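Local coordinates for putative lipoprotein LppA (Mycobacterium tuberculosis, PDB 2V7S) that is of unknown function but is a putative membrane-attached lipoprotein of a family confined to pathogenic mycobacteria, at residues N100-D105 / R114-S119; A109-R114 / C187-K192; Y169-L174 / L181-D186. All coordinates share one frame; numbering follows the deposited sequence.

Interaction 1: N100-D105 / R114-S119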
# COMPACT_ATOMS: atom_id res chain seq x y z
N ASN A 100 13.69 -15.94 -14.84
CA ASN A 100 13.18 -15.47 -13.54
C ASN A 100 12.46 -14.11 -13.54
O ASN A 100 11.70 -13.80 -12.62
CB ASN A 100 14.35 -15.39 -12.56
CG ASN A 100 14.89 -16.76 -12.19
OD1 ASN A 100 14.29 -17.80 -12.48
ND2 ASN A 100 16.07 -16.76 -11.55
N GLY A 101 12.74 -13.28 -14.54
CA GLY A 101 12.12 -11.97 -14.68
C GLY A 101 12.56 -10.90 -13.67
O GLY A 101 13.52 -11.09 -12.93
N ALA A 102 11.86 -9.77 -13.65
CA ALA A 102 12.20 -8.67 -12.77
C ALA A 102 11.03 -8.46 -11.80
O ALA A 102 9.92 -8.94 -12.05
CB ALA A 102 12.48 -7.40 -13.59
N LEU A 103 11.30 -7.76 -10.70
CA LEU A 103 10.27 -7.45 -9.73
C LEU A 103 9.25 -6.45 -10.24
O LEU A 103 9.62 -5.48 -10.89
CB LEU A 103 10.91 -6.83 -8.47
CG LEU A 103 11.91 -7.74 -7.75
CD1 LEU A 103 12.50 -7.00 -6.58
CD2 LEU A 103 11.20 -9.01 -7.31
N CYS A 104 7.98 -6.67 -9.90
CA CYS A 104 6.97 -5.60 -9.99
C CYS A 104 7.20 -4.54 -8.91
O CYS A 104 7.78 -4.83 -7.85
CB CYS A 104 5.55 -6.15 -9.83
SG CYS A 104 5.23 -7.33 -11.09
N ASP A 105 6.70 -3.34 -9.18
CA ASP A 105 6.80 -2.20 -8.27
C ASP A 105 6.10 -2.47 -6.94
O ASP A 105 6.62 -2.13 -5.88
CB ASP A 105 6.17 -0.97 -8.96
CG ASP A 105 7.04 -0.42 -10.14
OD1 ASP A 105 8.21 -0.87 -10.27
OD2 ASP A 105 6.55 0.45 -10.94
N ARG A 114 7.66 -9.00 -13.83
CA ARG A 114 7.78 -8.34 -15.12
C ARG A 114 8.63 -9.27 -15.99
O ARG A 114 9.77 -9.63 -15.59
CB ARG A 114 8.47 -6.97 -14.93
CG ARG A 114 7.67 -5.95 -14.08
CD ARG A 114 8.49 -4.63 -13.94
NE ARG A 114 8.60 -3.89 -15.22
CZ ARG A 114 9.62 -3.07 -15.54
NH1 ARG A 114 10.64 -2.88 -14.70
NH2 ARG A 114 9.64 -2.45 -16.72
N PRO A 115 8.08 -9.71 -17.15
CA PRO A 115 8.87 -10.61 -18.00
C PRO A 115 10.08 -9.91 -18.59
O PRO A 115 10.04 -8.70 -18.82
CB PRO A 115 7.91 -11.01 -19.11
CG PRO A 115 6.79 -10.02 -19.08
CD PRO A 115 6.73 -9.45 -17.70
N ILE A 116 11.15 -10.68 -18.79
CA ILE A 116 12.35 -10.21 -19.48
C ILE A 116 12.49 -11.15 -20.67
O ILE A 116 12.55 -12.40 -20.53
CB ILE A 116 13.59 -10.32 -18.58
CG1 ILE A 116 13.47 -9.41 -17.33
CG2 ILE A 116 14.89 -10.06 -19.40
CD1 ILE A 116 14.57 -9.69 -16.29
N ALA A 117 12.48 -10.57 -21.85
CA ALA A 117 12.61 -11.38 -23.06
C ALA A 117 14.03 -12.06 -23.09
O ALA A 117 15.02 -11.47 -22.57
CB ALA A 117 12.38 -10.49 -24.26
N ASN A 118 14.15 -13.28 -23.63
CA ASN A 118 15.51 -13.86 -23.77
C ASN A 118 16.41 -12.78 -24.40
O ASN A 118 16.03 -12.18 -25.42
CB ASN A 118 15.51 -15.10 -24.67
CG ASN A 118 14.68 -16.25 -24.11
OD1 ASN A 118 14.13 -16.18 -23.03
ND2 ASN A 118 14.59 -17.31 -24.88
N SER A 119 17.56 -12.52 -23.77
CA SER A 119 18.54 -11.55 -24.26
C SER A 119 19.04 -11.90 -25.68
O SER A 119 19.31 -13.05 -25.99
CB SER A 119 19.75 -11.47 -23.34
OG SER A 119 19.35 -11.27 -21.98
O HOH W 1 9.84 -2.82 -11.41
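Ala102 and Arg114 face each other as an antiparallel hydrogen-bonded pair, with both backbone bonds of the ring formed. Ala102 N donates to Arg114 O at 2.9 Å, and Arg114 N returns the bond to Ala102 O; both are almost straight, at 172°. A water extends the polar network past this pair: it donates to Leu103 O and, at 2.8 Å, to Asp105 OD1, while Arg114 NH1 reaches it only weakly. The guanidinium is held chiefly by other partners, NE giving its hydrogen to Gly185 O and NH2 to Gly168 O. Asp105 N bonds to Asp36 of the second subunit.

Around the bonded pair the packing is made by aliphatic parts. The aliphatic chain of Arg114 runs past the Leu103 carbonyl, CD lying 3.4 Å from Leu103 O, and bends at chi3 (69°) before the guanidinium. Cys104 is disulfide-bonded to Cys187, which holds its SG beside the backbone of Arg114, 4.0 Å from Arg114 N. On the other flank Ile116 lays CD1 against the peptide of Gly101, 3.5 Å from Gly101 C, and 4.1 Å from Ala102 CB. Gly101 suits this place twice over: its phi is positive as the chain leaves helix 92-100, and a CB would collide with Arg114 O. The small Ala102 lets the methyl end of Ile116 come close.

The strand 102-103 is an outer member of a three-stranded antiparallel sheet, with 112-114 in its middle. Past the end of strand 112-114, Pro115 and Ala117 pack on helix 59-80 and bond through their backbones to Gly185 and Ile183, at the end of strand 179-184.

Interaction 2: A109-R114 / C187-K192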
# COMPACT_ATOMS: atom_id res chain seq x y z
N ALA A 109 7.30 -11.23 -5.74
CA ALA A 109 7.69 -12.11 -6.83
C ALA A 109 6.97 -13.46 -6.82
O ALA A 109 7.05 -14.20 -7.80
CB ALA A 109 9.18 -12.34 -6.80
N ASP A 110 6.29 -13.79 -5.74
CA ASP A 110 5.45 -15.00 -5.69
C ASP A 110 4.04 -14.76 -6.26
O ASP A 110 3.22 -15.70 -6.38
CB ASP A 110 5.34 -15.49 -4.25
CG ASP A 110 4.66 -14.48 -3.35
OD1 ASP A 110 5.10 -13.29 -3.35
OD2 ASP A 110 3.69 -14.86 -2.65
N ILE A 111 3.76 -13.51 -6.56
CA ILE A 111 2.45 -13.12 -7.08
C ILE A 111 2.50 -12.65 -8.53
O ILE A 111 1.68 -13.06 -9.34
CB ILE A 111 1.85 -11.98 -6.20
CG1 ILE A 111 1.62 -12.51 -4.78
CG2 ILE A 111 0.54 -11.45 -6.81
CD1 ILE A 111 1.55 -11.42 -3.72
N ALA A 112 3.41 -11.72 -8.83
CA ALA A 112 3.50 -11.13 -10.16
C ALA A 112 4.97 -10.79 -10.45
O ALA A 112 5.73 -10.57 -9.52
CB ALA A 112 2.68 -9.90 -10.25
N ARG A 113 5.35 -10.82 -11.72
CA ARG A 113 6.72 -10.44 -12.16
C ARG A 113 6.60 -9.73 -13.48
O ARG A 113 5.58 -9.85 -14.18
CB ARG A 113 7.61 -11.68 -12.33
CG ARG A 113 7.94 -12.38 -11.02
CD ARG A 113 8.66 -13.71 -11.24
NE ARG A 113 8.60 -14.52 -10.03
CZ ARG A 113 9.45 -15.50 -9.72
NH1 ARG A 113 10.46 -15.80 -10.54
NH2 ARG A 113 9.31 -16.15 -8.57
N ARG A 114 7.66 -9.00 -13.83
CA ARG A 114 7.78 -8.34 -15.12
C ARG A 114 8.63 -9.27 -15.99
O ARG A 114 9.77 -9.63 -15.59
CB ARG A 114 8.47 -6.97 -14.93
CG ARG A 114 7.67 -5.95 -14.08
CD ARG A 114 8.49 -4.63 -13.94
NE ARG A 114 8.60 -3.89 -15.22
CZ ARG A 114 9.62 -3.07 -15.54
NH1 ARG A 114 10.64 -2.88 -14.70
NH2 ARG A 114 9.64 -2.45 -16.72
N CYS A 187 4.11 -5.56 -15.52
CA CYS A 187 3.89 -6.53 -14.46
C CYS A 187 2.72 -7.44 -14.85
O CYS A 187 1.69 -6.95 -15.35
CB CYS A 187 3.59 -5.78 -13.12
SG CYS A 187 3.34 -6.90 -11.72
N PHE A 188 2.88 -8.76 -14.68
CA PHE A 188 1.76 -9.71 -14.94
C PHE A 188 1.72 -10.68 -13.79
O PHE A 188 2.75 -11.03 -13.29
CB PHE A 188 1.97 -10.54 -16.24
CG PHE A 188 1.94 -9.73 -17.51
CD1 PHE A 188 3.06 -8.97 -17.89
CD2 PHE A 188 0.80 -9.71 -18.33
CE1 PHE A 188 3.03 -8.17 -19.06
CE2 PHE A 188 0.78 -8.93 -19.53
CZ PHE A 188 1.92 -8.17 -19.88
N LEU A 189 0.52 -11.10 -13.39
CA LEU A 189 0.34 -12.18 -12.44
C LEU A 189 0.90 -13.47 -12.98
O LEU A 189 0.72 -13.79 -14.16
CB LEU A 189 -1.18 -12.37 -12.17
CG LEU A 189 -2.03 -11.20 -11.64
CD1 LEU A 189 -3.50 -11.58 -11.43
CD2 LEU A 189 -1.42 -10.78 -10.29
N LEU A 190 1.55 -14.24 -12.12
CA LEU A 190 1.94 -15.59 -12.46
C LEU A 190 0.71 -16.44 -12.78
O LEU A 190 -0.35 -16.24 -12.19
CB LEU A 190 2.69 -16.19 -11.26
CG LEU A 190 3.93 -15.41 -10.75
CD1 LEU A 190 4.51 -16.06 -9.48
CD2 LEU A 190 5.01 -15.34 -11.84
N GLN A 191 0.83 -17.40 -13.69
CA GLN A 191 -0.29 -18.31 -13.95
C GLN A 191 -0.81 -18.99 -12.67
O GLN A 191 -2.01 -19.18 -12.52
CB GLN A 191 0.04 -19.34 -15.04
CG GLN A 191 -1.14 -20.29 -15.29
CD GLN A 191 -2.30 -19.54 -15.91
OE1 GLN A 191 -2.10 -18.67 -16.76
NE2 GLN A 191 -3.52 -19.88 -15.52
N LYS A 192 0.06 -19.30 -11.71
CA LYS A 192 -0.44 -19.93 -10.47
C LYS A 192 -1.43 -19.05 -9.68
O LYS A 192 -2.36 -19.57 -9.03
CB LYS A 192 0.72 -20.39 -9.59
CG LYS A 192 1.68 -19.29 -9.15
CD LYS A 192 2.58 -19.87 -8.03
CE LYS A 192 3.54 -18.84 -7.48
NZ LYS A 192 4.54 -19.49 -6.55
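Arg113 and Phe188 exchange two backbone hydrogen bonds, Phe188 N to Arg113 O and Arg113 N to Phe188 O, both 3.0 Å long; the second is the more bent, at 151°. A third, from Leu190 N to Ile111 O at 3.0 Å, carries the pairing to the start of the next helix, with Leu190 in its N-cap position. Between these bonds Ala112 and Leu189 form the non-hydrogen-bonded pair, their CA atoms 4.0 Å apart.

Polar side-chain bonding centres on Arg113. Its chain is extended from CG to NE, which carries the guanidinium back over the preceding turn. There NE and NH2 grip Ala109 O side-on, and that oxygen lies in the guanidinium plane; Arg113 NE meets Ala109 O on a lone pair at 2.7 Å, whereas NH2 comes from above the carbonyl plane. With NH1 given to Asn100 O, the group is fixed in rotation.

These bonds build one half of a small three-stranded antiparallel sheet: strand 112-114 is central and 188-189 an outer strand. The Cys187-Cys104 disulfide joins the residues flanking the two outer strands, past the middle one, and Ala112, having only a methyl, fits beside it with CB 3.4 Å from Cys187 SG.

Apolar packing divides between the faces. On the side of Ala112, Ile111 CG2 meets Leu189 CD2 at 4.0 Å, next to Ile50 and Met53 of helix 37-53. Leu190 straddles the turn: CD1 lies 3.4 Å from Asp110 O, and CD2 comes obliquely to the Arg113 guanidinium. Phe188, on the Arg113 face, packs on Tyr59 and Ala62 of helix 59-80 and makes a cation-pi contact with Lys56. The extended chain of Lys192 brings CE alongside Asp110 O.

Interaction 3: Y169-L174 / L181-D186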
# COMPACT_ATOMS: atom_id res chain seq x y z
N TYR A 169 6.59 -1.11 -20.16
CA TYR A 169 7.62 -1.80 -20.98
C TYR A 169 8.88 -0.97 -21.12
O TYR A 169 8.86 0.28 -20.95
CB TYR A 169 7.11 -2.18 -22.38
CG TYR A 169 5.95 -3.15 -22.34
CD1 TYR A 169 4.66 -2.69 -22.00
CD2 TYR A 169 6.13 -4.51 -22.63
CE1 TYR A 169 3.58 -3.55 -21.98
CE2 TYR A 169 5.05 -5.39 -22.57
CZ TYR A 169 3.79 -4.88 -22.22
OH TYR A 169 2.70 -5.69 -22.17
N GLU A 170 9.99 -1.67 -21.40
CA GLU A 170 11.25 -0.98 -21.66
C GLU A 170 12.01 -1.79 -22.71
O GLU A 170 12.20 -2.97 -22.52
CB GLU A 170 12.09 -0.75 -20.37
CG GLU A 170 13.49 -0.05 -20.65
CD GLU A 170 14.38 0.17 -19.42
OE1 GLU A 170 14.03 -0.26 -18.30
OE2 GLU A 170 15.46 0.79 -19.55
N PHE A 171 12.39 -1.15 -23.81
CA PHE A 171 13.16 -1.79 -24.89
C PHE A 171 14.48 -1.11 -24.93
O PHE A 171 14.52 0.11 -25.02
CB PHE A 171 12.46 -1.62 -26.25
CG PHE A 171 11.13 -2.35 -26.36
CD1 PHE A 171 10.03 -1.96 -25.59
CD2 PHE A 171 10.97 -3.41 -27.26
CE1 PHE A 171 8.80 -2.64 -25.71
CE2 PHE A 171 9.75 -4.08 -27.36
CZ PHE A 171 8.68 -3.70 -26.60
N ARG A 172 15.58 -1.87 -24.92
CA ARG A 172 16.90 -1.23 -24.88
C ARG A 172 17.89 -1.93 -25.81
O ARG A 172 18.10 -3.14 -25.73
CB ARG A 172 17.47 -1.26 -23.46
CG ARG A 172 18.63 -0.27 -23.31
CD ARG A 172 19.18 -0.26 -21.90
NE ARG A 172 20.21 0.76 -21.77
CZ ARG A 172 20.94 0.95 -20.67
NH1 ARG A 172 21.84 1.92 -20.66
NH2 ARG A 172 20.77 0.17 -19.61
N LEU A 173 18.48 -1.11 -26.68
CA LEU A 173 19.53 -1.52 -27.56
C LEU A 173 20.78 -0.80 -27.05
O LEU A 173 20.88 0.42 -27.13
CB LEU A 173 19.18 -1.10 -29.00
CG LEU A 173 20.13 -1.43 -30.14
CD1 LEU A 173 20.07 -2.93 -30.37
CD2 LEU A 173 19.72 -0.69 -31.44
N LEU A 174 21.72 -1.57 -26.48
CA LEU A 174 22.88 -1.00 -25.87
C LEU A 174 24.13 -1.62 -26.46
O LEU A 174 24.22 -2.82 -26.62
CB LEU A 174 22.85 -1.26 -24.35
CG LEU A 174 24.09 -0.88 -23.52
CD1 LEU A 174 24.31 0.62 -23.45
CD2 LEU A 174 23.95 -1.45 -22.12
N LEU A 181 20.20 -6.47 -27.36
CA LEU A 181 18.86 -5.99 -27.24
C LEU A 181 18.22 -6.65 -26.01
O LEU A 181 18.23 -7.90 -25.86
CB LEU A 181 18.05 -6.37 -28.52
CG LEU A 181 16.54 -6.24 -28.49
CD1 LEU A 181 16.15 -4.75 -28.36
CD2 LEU A 181 15.85 -6.86 -29.76
N ASN A 182 17.61 -5.82 -25.14
CA ASN A 182 16.86 -6.36 -24.02
C ASN A 182 15.48 -5.74 -23.95
O ASN A 182 15.29 -4.63 -24.41
CB ASN A 182 17.61 -6.15 -22.73
CG ASN A 182 18.72 -7.13 -22.56
OD1 ASN A 182 18.49 -8.29 -22.17
ND2 ASN A 182 19.95 -6.70 -22.85
N ILE A 183 14.54 -6.51 -23.40
CA ILE A 183 13.18 -6.03 -23.25
C ILE A 183 12.66 -6.52 -21.92
O ILE A 183 12.76 -7.73 -21.61
CB ILE A 183 12.24 -6.57 -24.39
CG1 ILE A 183 12.82 -6.35 -25.80
CG2 ILE A 183 10.82 -5.95 -24.27
CD1 ILE A 183 12.05 -7.08 -26.89
N THR A 184 12.05 -5.61 -21.18
CA THR A 184 11.36 -5.96 -19.96
C THR A 184 9.92 -5.52 -20.14
O THR A 184 9.66 -4.44 -20.69
CB THR A 184 11.98 -5.24 -18.75
OG1 THR A 184 13.35 -5.62 -18.67
CG2 THR A 184 11.31 -5.65 -17.45
N GLY A 185 9.00 -6.35 -19.69
CA GLY A 185 7.58 -6.01 -19.88
C GLY A 185 6.96 -5.40 -18.64
O GLY A 185 7.60 -5.15 -17.63
N ASP A 186 5.66 -5.14 -18.75
CA ASP A 186 4.87 -4.67 -17.66
C ASP A 186 4.73 -5.83 -16.67
O ASP A 186 5.19 -6.94 -16.96
CB ASP A 186 3.52 -4.23 -18.24
CG ASP A 186 2.64 -3.52 -17.24
OD1 ASP A 186 3.14 -3.05 -16.23
OD2 ASP A 186 1.44 -3.40 -17.52
O HOH W 2 15.04 -3.65 -20.83
O HOH W 3 20.26 -4.29 -24.07
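Tyr169 presents one ring face to the backbone at the end of the neighbouring strand: Asp186 N lies over its centre, 3.8 Å above the plane, and Gly185 C is offset toward the rim. Gly185 suits the place because its CA comes within 3.5 Å of Tyr169 CD2, where a CB would be tight. Asp186 CB adds an off-centre CH-pi contact, and the carboxylate, its plane 55° from the ring, makes a salt bridge to Lys56 and a hydrogen bond to Thr37 of the second subunit, both through OD2.

One face of the Phe171 ring receives Ile183 CG2, 3.8 Å from the centroid and only 11° off the normal. The branched Ile183 uses its other arm too: Ile183 CG1 and CD1 lie against Phe171 CD2 and CE2. Leu181 and Leu173 continue this apolar face.

Glu170, Thr184, Arg172 and Asn182 point to the other, more polar face. A water donates to Arg172 O and accepts from Asn182 ND2 at 2.7 Å; Asn182 OD1 bonds to Ser119 OG. The Arg172 guanidinium, salt-bridged to Asp161, has Leu174 CD2 over one face.

Four backbone bonds, from 2.8 Å between Arg172 N and Asn182 O to 3.0 Å between Thr184 N and Glu170 O, join the antiparallel strands (168°). This is a regular beta hairpin in the six-stranded antiparallel sheet, its apolar face packed against helices 59-80 and 128-143.

Overall arrangement
Along the chain, interactions 1 and 2 interleave, and interaction 3 falls between the two segments of interaction 2. Interactions 1 and 2, with centres about 10 Å apart, share Arg114 and the small sheet whose middle strand is 112-114; the disulfide Cys104-Cys187 links them covalently. Interaction 3 belongs to the larger six-stranded sheet, about 10 Å from interaction 1 and 18 Å from interaction 2 between centres. Backbone bonds run between 114-119 and 181-186, and 179-184 leads into 188-189, so the small sheet is joined to the large one both by backbone bonding and by chain continuity. Helix 59-80 packs against residues of all three, and all three touch the second subunit near this junction.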